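Local coordinates for 3-keto-5-aminohexanoate cleavage enzyme (Burkholderia xenovorans LB400, PDB 3E49), which probably cleaves 3-keto-5-aminohexanoate or a related beta-keto acid with the help of a bound zinc ion in a TIM barrel, at residues 8-13 against 254-259; 115-120 against 146-151; 191-196 against 226-231. All blocks are in the same frame, centred on the assembly; numbering follows the deposited sequence. Where two conformers were deposited one is given.

Contact 1 (8-13 against 254-259). With ZN (zinc ion), chain E.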
# COMPACT_ATOMS: atom_id res chain seq x y z
N VAL A 8 20.53 7.85 13.69
CA VAL A 8 20.02 6.49 13.75
C VAL A 8 20.39 5.75 15.02
O VAL A 8 21.58 5.56 15.31
CB VAL A 8 20.55 5.68 12.55
CG1 VAL A 8 19.91 4.33 12.47
CG2 VAL A 8 20.29 6.48 11.26
N ILE A 9 19.37 5.31 15.74
CA ILE A 9 19.58 4.50 16.90
C ILE A 9 19.79 3.07 16.47
O ILE A 9 18.88 2.47 15.89
CB ILE A 9 18.37 4.48 17.84
CG1 ILE A 9 18.03 5.90 18.33
CG2 ILE A 9 18.63 3.51 19.02
CD1 ILE A 9 16.64 6.01 18.90
N ILE A 10 20.95 2.51 16.81
CA ILE A 10 21.21 1.09 16.55
C ILE A 10 20.99 0.32 17.86
O ILE A 10 21.63 0.62 18.88
CB ILE A 10 22.65 0.84 16.11
CG1 ILE A 10 22.96 1.63 14.81
CG2 ILE A 10 22.94 -0.64 16.04
CD1 ILE A 10 24.38 1.53 14.33
N THR A 11 20.05 -0.61 17.82
CA THR A 11 19.84 -1.54 18.93
C THR A 11 20.55 -2.85 18.57
O THR A 11 20.43 -3.36 17.42
CB THR A 11 18.38 -1.81 19.21
OG1 THR A 11 17.75 -0.61 19.68
CG2 THR A 11 18.25 -2.94 20.25
N CYS A 12 21.30 -3.39 19.55
CA CYS A 12 21.91 -4.68 19.37
C CYS A 12 21.37 -5.69 20.41
O CYS A 12 21.53 -5.50 21.58
CB CYS A 12 23.43 -4.59 19.44
SG CYS A 12 24.17 -6.13 18.88
N ALA A 13 20.70 -6.74 19.94
CA ALA A 13 20.14 -7.81 20.77
C ALA A 13 21.19 -8.91 20.75
O ALA A 13 21.30 -9.69 19.79
CB ALA A 13 18.83 -8.30 20.17
N VAL A 254 17.32 1.15 13.75
CA VAL A 254 17.60 -0.24 13.35
C VAL A 254 17.98 -1.18 14.49
O VAL A 254 18.61 -0.77 15.45
CB VAL A 254 18.75 -0.23 12.31
CG1 VAL A 254 18.34 0.60 11.07
CG2 VAL A 254 20.07 0.34 12.94
N ARG A 255 17.68 -2.46 14.34
CA ARG A 255 18.04 -3.46 15.34
C ARG A 255 18.78 -4.57 14.67
O ARG A 255 18.34 -5.08 13.64
CB ARG A 255 16.84 -4.02 16.09
CG ARG A 255 17.15 -5.15 17.02
CD ARG A 255 16.05 -5.43 17.95
NE ARG A 255 16.17 -6.77 18.50
CZ ARG A 255 15.39 -7.30 19.42
NH1 ARG A 255 14.46 -6.58 20.02
NH2 ARG A 255 15.56 -8.55 19.75
N VAL A 256 19.93 -4.90 15.25
CA VAL A 256 20.75 -6.01 14.79
C VAL A 256 21.05 -6.92 16.01
O VAL A 256 20.55 -6.68 17.10
CB VAL A 256 22.03 -5.55 14.05
CG1 VAL A 256 21.65 -4.73 12.79
CG2 VAL A 256 22.97 -4.73 14.95
N GLY A 257 21.84 -7.97 15.80
CA GLY A 257 22.23 -8.88 16.88
C GLY A 257 22.06 -10.35 16.63
O GLY A 257 21.17 -10.75 15.90
N LEU A 258 22.88 -11.15 17.32
CA LEU A 258 22.86 -12.62 17.22
C LEU A 258 21.60 -13.24 17.79
O LEU A 258 21.23 -14.39 17.45
CB LEU A 258 24.15 -13.24 17.81
CG LEU A 258 25.43 -13.33 16.96
CD1 LEU A 258 25.72 -12.15 16.12
CD2 LEU A 258 26.65 -13.66 17.87
N GLU A 259 20.89 -12.48 18.62
CA GLU A 259 19.58 -12.91 19.08
C GLU A 259 18.64 -13.15 17.88
O GLU A 259 17.85 -14.07 17.89
CB GLU A 259 18.92 -11.85 19.96
CG GLU A 259 17.44 -12.10 20.18
CD GLU A 259 16.80 -11.37 21.33
OE1 GLU A 259 17.51 -10.79 22.19
OE2 GLU A 259 15.56 -11.42 21.35
ZN ZN E . 14.60 -10.46 23.06
O HOH W 1 16.80 0.73 17.39
O HOH W 2 12.55 -10.05 24.19
O HOH W 3 13.05 -9.68 21.40

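Contact 2 (115-120 against 146-151)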
# COMPACT_ATOMS: atom_id res chain seq x y z
N GLY A 115 1.28 -8.89 22.09
CA GLY A 115 0.12 -9.71 21.84
C GLY A 115 0.50 -11.17 21.90
O GLY A 115 1.63 -11.51 21.55
N SER A 116 -0.42 -12.02 22.35
CA SER A 116 -0.20 -13.46 22.43
C SER A 116 -0.12 -13.97 20.99
O SER A 116 -0.80 -13.49 20.10
CB SER A 116 -1.34 -14.18 23.18
OG SER A 116 -1.51 -13.70 24.51
N MSE A 117 0.78 -14.91 20.76
CA MSE A 117 0.99 -15.43 19.42
C MSE A 117 1.70 -16.78 19.42
O MSE A 117 2.34 -17.14 20.40
CB MSE A 117 1.94 -14.46 18.68
CG MSE A 117 3.31 -14.21 19.47
SE MSE A 117 4.34 -12.95 18.43
CE MSE A 117 4.90 -14.14 16.88
N ASN A 118 1.56 -17.53 18.33
CA ASN A 118 2.40 -18.69 18.15
C ASN A 118 3.85 -18.23 17.81
O ASN A 118 4.06 -17.17 17.24
CB ASN A 118 1.87 -19.57 16.99
CG ASN A 118 0.48 -20.11 17.24
OD1 ASN A 118 0.03 -20.15 18.37
ND2 ASN A 118 -0.19 -20.60 16.18
N PHE A 119 4.82 -19.03 18.20
CA PHE A 119 6.23 -18.84 17.88
C PHE A 119 6.69 -20.15 17.24
O PHE A 119 6.96 -21.11 17.95
CB PHE A 119 7.06 -18.60 19.14
CG PHE A 119 7.44 -17.21 19.37
CD1 PHE A 119 6.54 -16.32 19.92
CD2 PHE A 119 8.72 -16.78 19.08
CE1 PHE A 119 6.92 -15.01 20.15
CE2 PHE A 119 9.10 -15.48 19.29
CZ PHE A 119 8.20 -14.60 19.83
N GLY A 120 6.76 -20.19 15.93
CA GLY A 120 7.12 -21.43 15.25
C GLY A 120 8.61 -21.55 15.07
O GLY A 120 9.17 -21.02 14.12
N LEU A 146 3.12 -24.58 21.76
CA LEU A 146 3.06 -23.58 22.84
C LEU A 146 2.70 -22.18 22.34
O LEU A 146 2.95 -21.81 21.19
CB LEU A 146 4.34 -23.64 23.68
CG LEU A 146 4.50 -24.99 24.46
CD1 LEU A 146 5.85 -25.05 25.14
CD2 LEU A 146 3.37 -25.30 25.49
N VAL A 147 2.03 -21.42 23.19
CA VAL A 147 1.63 -20.07 22.84
C VAL A 147 2.52 -19.11 23.58
O VAL A 147 2.83 -19.36 24.74
CB VAL A 147 0.15 -19.81 23.26
CG1 VAL A 147 -0.19 -18.35 23.18
CG2 VAL A 147 -0.79 -20.60 22.38
N PHE A 148 2.97 -18.04 22.94
CA PHE A 148 3.69 -17.02 23.67
C PHE A 148 2.57 -16.12 24.19
O PHE A 148 1.97 -15.37 23.43
CB PHE A 148 4.67 -16.26 22.78
CG PHE A 148 5.60 -15.33 23.54
CD1 PHE A 148 6.06 -15.65 24.83
CD2 PHE A 148 6.13 -14.18 22.94
CE1 PHE A 148 6.95 -14.83 25.51
CE2 PHE A 148 7.04 -13.36 23.62
CZ PHE A 148 7.45 -13.69 24.91
N LYS A 149 2.26 -16.25 25.48
CA LYS A 149 1.15 -15.55 26.11
C LYS A 149 1.50 -14.15 26.58
O LYS A 149 2.43 -13.97 27.34
CB LYS A 149 0.59 -16.37 27.29
CG LYS A 149 -0.41 -15.61 28.21
CD LYS A 149 -0.97 -16.49 29.37
CE LYS A 149 -1.98 -15.74 30.26
NZ LYS A 149 -1.36 -14.65 31.08
N ASN A 150 0.77 -13.18 26.07
CA ASN A 150 0.91 -11.78 26.39
C ASN A 150 -0.51 -11.18 26.29
O ASN A 150 -0.79 -10.50 25.32
CB ASN A 150 1.80 -11.12 25.33
CG ASN A 150 3.26 -11.57 25.40
OD1 ASN A 150 3.96 -11.21 26.34
ND2 ASN A 150 3.74 -12.27 24.37
N THR A 151 -1.39 -11.49 27.24
CA THR A 151 -2.77 -11.03 27.22
C THR A 151 -2.92 -9.54 27.50
O THR A 151 -1.98 -8.87 27.94
CB THR A 151 -3.63 -11.80 28.27
OG1 THR A 151 -3.16 -11.50 29.58
CG2 THR A 151 -3.61 -13.33 28.02

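Contact 3 (191-196 against 226-231)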
# COMPACT_ATOMS: atom_id res chain seq x y z
N ALA A 191 0.47 4.23 28.61
CA ALA A 191 1.82 4.36 28.11
C ALA A 191 1.91 5.81 27.64
O ALA A 191 0.96 6.29 27.06
CB ALA A 191 2.04 3.40 26.93
N THR A 192 3.03 6.49 27.90
CA THR A 192 3.21 7.86 27.47
C THR A 192 4.26 7.98 26.34
O THR A 192 5.22 7.21 26.28
CB THR A 192 3.67 8.74 28.64
OG1 THR A 192 4.94 8.29 29.08
CG2 THR A 192 2.70 8.65 29.79
N PRO A 193 4.11 8.96 25.46
CA PRO A 193 5.05 9.12 24.35
C PRO A 193 6.42 9.65 24.75
O PRO A 193 6.54 10.25 25.80
CB PRO A 193 4.33 10.13 23.43
CG PRO A 193 3.48 10.93 24.34
CD PRO A 193 3.03 9.96 25.41
N PRO A 194 7.46 9.43 23.92
CA PRO A 194 7.43 8.72 22.63
C PRO A 194 7.43 7.21 22.78
O PRO A 194 8.07 6.67 23.66
CB PRO A 194 8.72 9.18 21.93
CG PRO A 194 9.62 9.66 23.04
CD PRO A 194 8.79 9.94 24.26
N PHE A 195 6.73 6.52 21.90
CA PHE A 195 6.65 5.07 21.98
C PHE A 195 7.74 4.48 21.09
O PHE A 195 7.83 4.81 19.90
CB PHE A 195 5.25 4.57 21.53
CG PHE A 195 4.12 5.34 22.16
CD1 PHE A 195 3.82 5.16 23.49
CD2 PHE A 195 3.39 6.27 21.45
CE1 PHE A 195 2.81 5.88 24.08
CE2 PHE A 195 2.40 6.99 22.03
CZ PHE A 195 2.10 6.79 23.34
N PHE A 196 8.58 3.63 21.68
CA PHE A 196 9.65 2.95 20.93
C PHE A 196 9.04 1.67 20.34
O PHE A 196 8.78 0.68 21.03
CB PHE A 196 10.82 2.68 21.86
CG PHE A 196 12.06 2.15 21.19
CD1 PHE A 196 12.44 2.56 19.91
CD2 PHE A 196 12.91 1.29 21.90
CE1 PHE A 196 13.61 2.08 19.33
CE2 PHE A 196 14.08 0.81 21.32
CZ PHE A 196 14.43 1.22 20.03
N GLY A 226 1.15 8.92 14.80
CA GLY A 226 1.63 10.19 14.26
C GLY A 226 3.09 10.39 14.63
O GLY A 226 3.91 9.48 14.51
N ALA A 227 3.40 11.58 15.11
CA ALA A 227 4.77 11.94 15.50
C ALA A 227 5.17 11.43 16.89
O ALA A 227 6.30 11.70 17.35
CB ALA A 227 4.91 13.43 15.48
N ASP A 228 4.27 10.72 17.57
CA ASP A 228 4.53 10.25 18.93
C ASP A 228 5.24 8.91 19.07
O ASP A 228 5.28 8.37 20.15
CB ASP A 228 3.22 10.15 19.70
CG ASP A 228 2.66 11.50 20.06
OD1 ASP A 228 3.32 12.51 19.76
OD2 ASP A 228 1.55 11.55 20.65
N TYR A 229 5.76 8.36 17.99
CA TYR A 229 6.46 7.09 18.10
C TYR A 229 7.81 7.18 17.42
O TYR A 229 8.02 8.04 16.55
CB TYR A 229 5.61 5.94 17.55
CG TYR A 229 5.67 5.71 16.06
CD1 TYR A 229 5.02 6.56 15.17
CD2 TYR A 229 6.34 4.60 15.54
CE1 TYR A 229 5.08 6.34 13.81
CE2 TYR A 229 6.38 4.37 14.19
CZ TYR A 229 5.75 5.24 13.33
OH TYR A 229 5.80 4.99 11.99
N VAL A 230 8.74 6.35 17.89
CA VAL A 230 10.07 6.20 17.33
C VAL A 230 10.12 4.77 16.77
O VAL A 230 9.89 3.80 17.49
CB VAL A 230 11.12 6.41 18.38
CG1 VAL A 230 12.53 6.21 17.80
CG2 VAL A 230 10.94 7.83 18.96
N TRP A 231 10.44 4.67 15.50
CA TRP A 231 10.37 3.39 14.80
C TRP A 231 11.69 2.67 14.68
O TRP A 231 12.70 3.27 14.28
CB TRP A 231 9.81 3.69 13.43
CG TRP A 231 9.58 2.49 12.58
CD1 TRP A 231 9.22 1.24 13.01
CD2 TRP A 231 9.56 2.45 11.15
NE1 TRP A 231 9.02 0.42 11.91
CE2 TRP A 231 9.23 1.14 10.77
CE3 TRP A 231 9.80 3.40 10.15
CZ2 TRP A 231 9.14 0.76 9.42
CZ3 TRP A 231 9.74 3.00 8.81
CH2 TRP A 231 9.40 1.70 8.48

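Contact 1 (8-13 against 254-259)
Ile9, Thr11 and Ala13 trade backbone hydrogen bonds with Val254 and Val256 in a parallel ladder that joins the first strand of the TIM barrel, 10-13, to the last, 253-256, and closes the cylinder. The segments' strand axes run 4.6 Å apart at 24°, and the ladder's shortest bond, Val256 N to Thr11 O, is 2.7 Å. Beyond the end of strand 253-256, Glu259 N still bonds to Ala13 O at 3.1 Å. Gly257 CA comes within 3.2 Å of that same Ala13 O, an approach that the lack of a side chain allows, and its positive phi likewise suits glycine.

Apolar contacts lie on the outer face, beneath helices 240-248 and 273-286. Here Ile10 and Val254 run alongside each other, with Ile10 CG1 3.7 Å from Val254 CG2. Further along, Cys12 SG rests against Gly257 CA.

Polar contacts occupy the barrel interior. Thr11 OG1 shares a water with Val254 O, while its CG2 packs 4.0 Å from Arg255 CD. Arg255 leaves with CG anti to its own N (chi1 174°) and stays extended, which carries the guanidinium along the strand, past Ala13 CB, to Glu259. Its NH2 forms a salt bridge to Glu259 OE2 at 3.3 Å, the carboxylate oxygen lying at the guanidinium edge and in its plane. NH1 and NE are held by Glu170 and Asp260.

Metal coordination completes the contact: Glu259 OE2 binds the zinc ion at 2.2 Å, beside two waters, His50 and His52. One carboxylate oxygen thus faces both the metal and a guanidinium whose rotation three acidic residues fix. Arg255 is placed in the second shell, where it probably helps to orient Glu259, and the two water ligands may occupy positions that a substrate takes up.

Contact 2 (115-120 against 146-151)
Met117, modelled as selenomethionine, and Phe148 form a hydrogen-bonded antiparallel pair, with Met117 N 3.0 Å from Phe148 O and Phe148 N 2.8 Å from Met117 O, as the two segments run nearly opposite ways (171°).

On one side of this short ribbon the side chains of Met117 and Phe148 project together. Met117 CG meets Phe148 CB at 4.1 Å and lies near the plane of the Phe148 ring, at its edge. Phe119 comes alongside with its ring modelled almost perpendicular to that of Phe148 (89°) and the centroids 5.0 Å apart; the closest carbon approach in the pair is too short to be trusted, which leaves the exact placing of the two rings in doubt. Asn113 of strand 109-113 touches both rings.

Beyond the pair, the side chain of Ser116 takes over the bonding. Its hydroxyl folds back beside its own backbone N (chi1 -58°), where OG accepts Asn150 N at 2.8 Å in a nearly straight bond. The same OG is hydrogen-bonded to Asn118 OD1 of the second subunit, and Asn118 here meets Ser116 of that subunit in return. Lys149 NZ makes salt bridges to Asp154 and to Asp145 of the second subunit, and the latter also bonds Thr151 OG1. Thr151 is the N-cap of helix 152-163.

The arrangement is a two-stranded antiparallel ribbon inserted in the long beta-alpha loop after barrel strand 109-113. It serves as a subunit interface on one side and on the other brings the nearest side-chain atom of Phe148 to about 8 Å from the zinc ion, in what is probably the active site of the TIM barrel.

Contact 3 (191-196 against 226-231)
Phe195 O receives the shortest polar bond of the contact, from Val230 N at 2.7 Å, and also meets Tyr229 CA in a CA-H...O contact at 3.2 Å. It belongs to the parallel pairing of strands 195-201 and 229-235, the two strands of a beta-alpha-beta unit of the TIM barrel whose crossover is helix 211-225. The second bond of the pair comes one step earlier, where Phe195 N gives to Asp228 O at 2.9 Å, in the carbonyl plane. Pro194 CA adds a CA-H...O contact to the same oxygen.

Around these bonds the two prolines just before strand 195-201 pack against the start of the neighbouring strand and the residue before it. The peptide bond before Pro194 is cis. Both prolines meet Asp228, Pro193 through its CB, 3.9 Å from Asp228 CB, and Pro194 CB also reaches Val230 CG2 at 3.9 Å. The Phe195 ring runs beside the Asp228 side chain, ring and carboxylate planes 60° apart, and its CD2 approaches Asp228 O obliquely, to 3.1 Å. Pro193 CA sits over one face of this ring, toward its rim, and Tyr229 CB comes to its edge.

Tyr229 takes the hindered first torsion (chi1 84°), and its ring leads away onto helix 211-225, where OH bonds Asp222. With Gly226, Ala227, Trp231, Arg218 and Gln250 it lines a pocket holding 2-ethoxyethanol, probably picked up from the crystallisation liquor.

Phe196 and Val230 share the other face of the sheet, inside the barrel, where Leu301 of helix 294-301 packs on both. The Phe196 ring presents its edge to the neighbouring strand, with CD1 3.7 Å from Val230 O, which lies near the ring plane.

Contacts 1 and 3 belong to the same barrel sheet, since strands 229-235 and 253-256 are neighbours in it, and they meet inside the barrel, where Thr11 OG1 packs 3.8 Å from Phe196 CZ. Contact 1 is wholly buried and joins apolar packing outside to charge and metal inside; contact 3 is partly exposed, with Pro193 and Asp228 at its exposed margin and the phenylalanine rings buried. Contact 2 stands apart, outside the barrel sheet and about 24 Å from contact 3, centre to centre. It too is buried, but partly by the second subunit, which does not touch the other two contacts. Its pairing is antiparallel and short, theirs parallel.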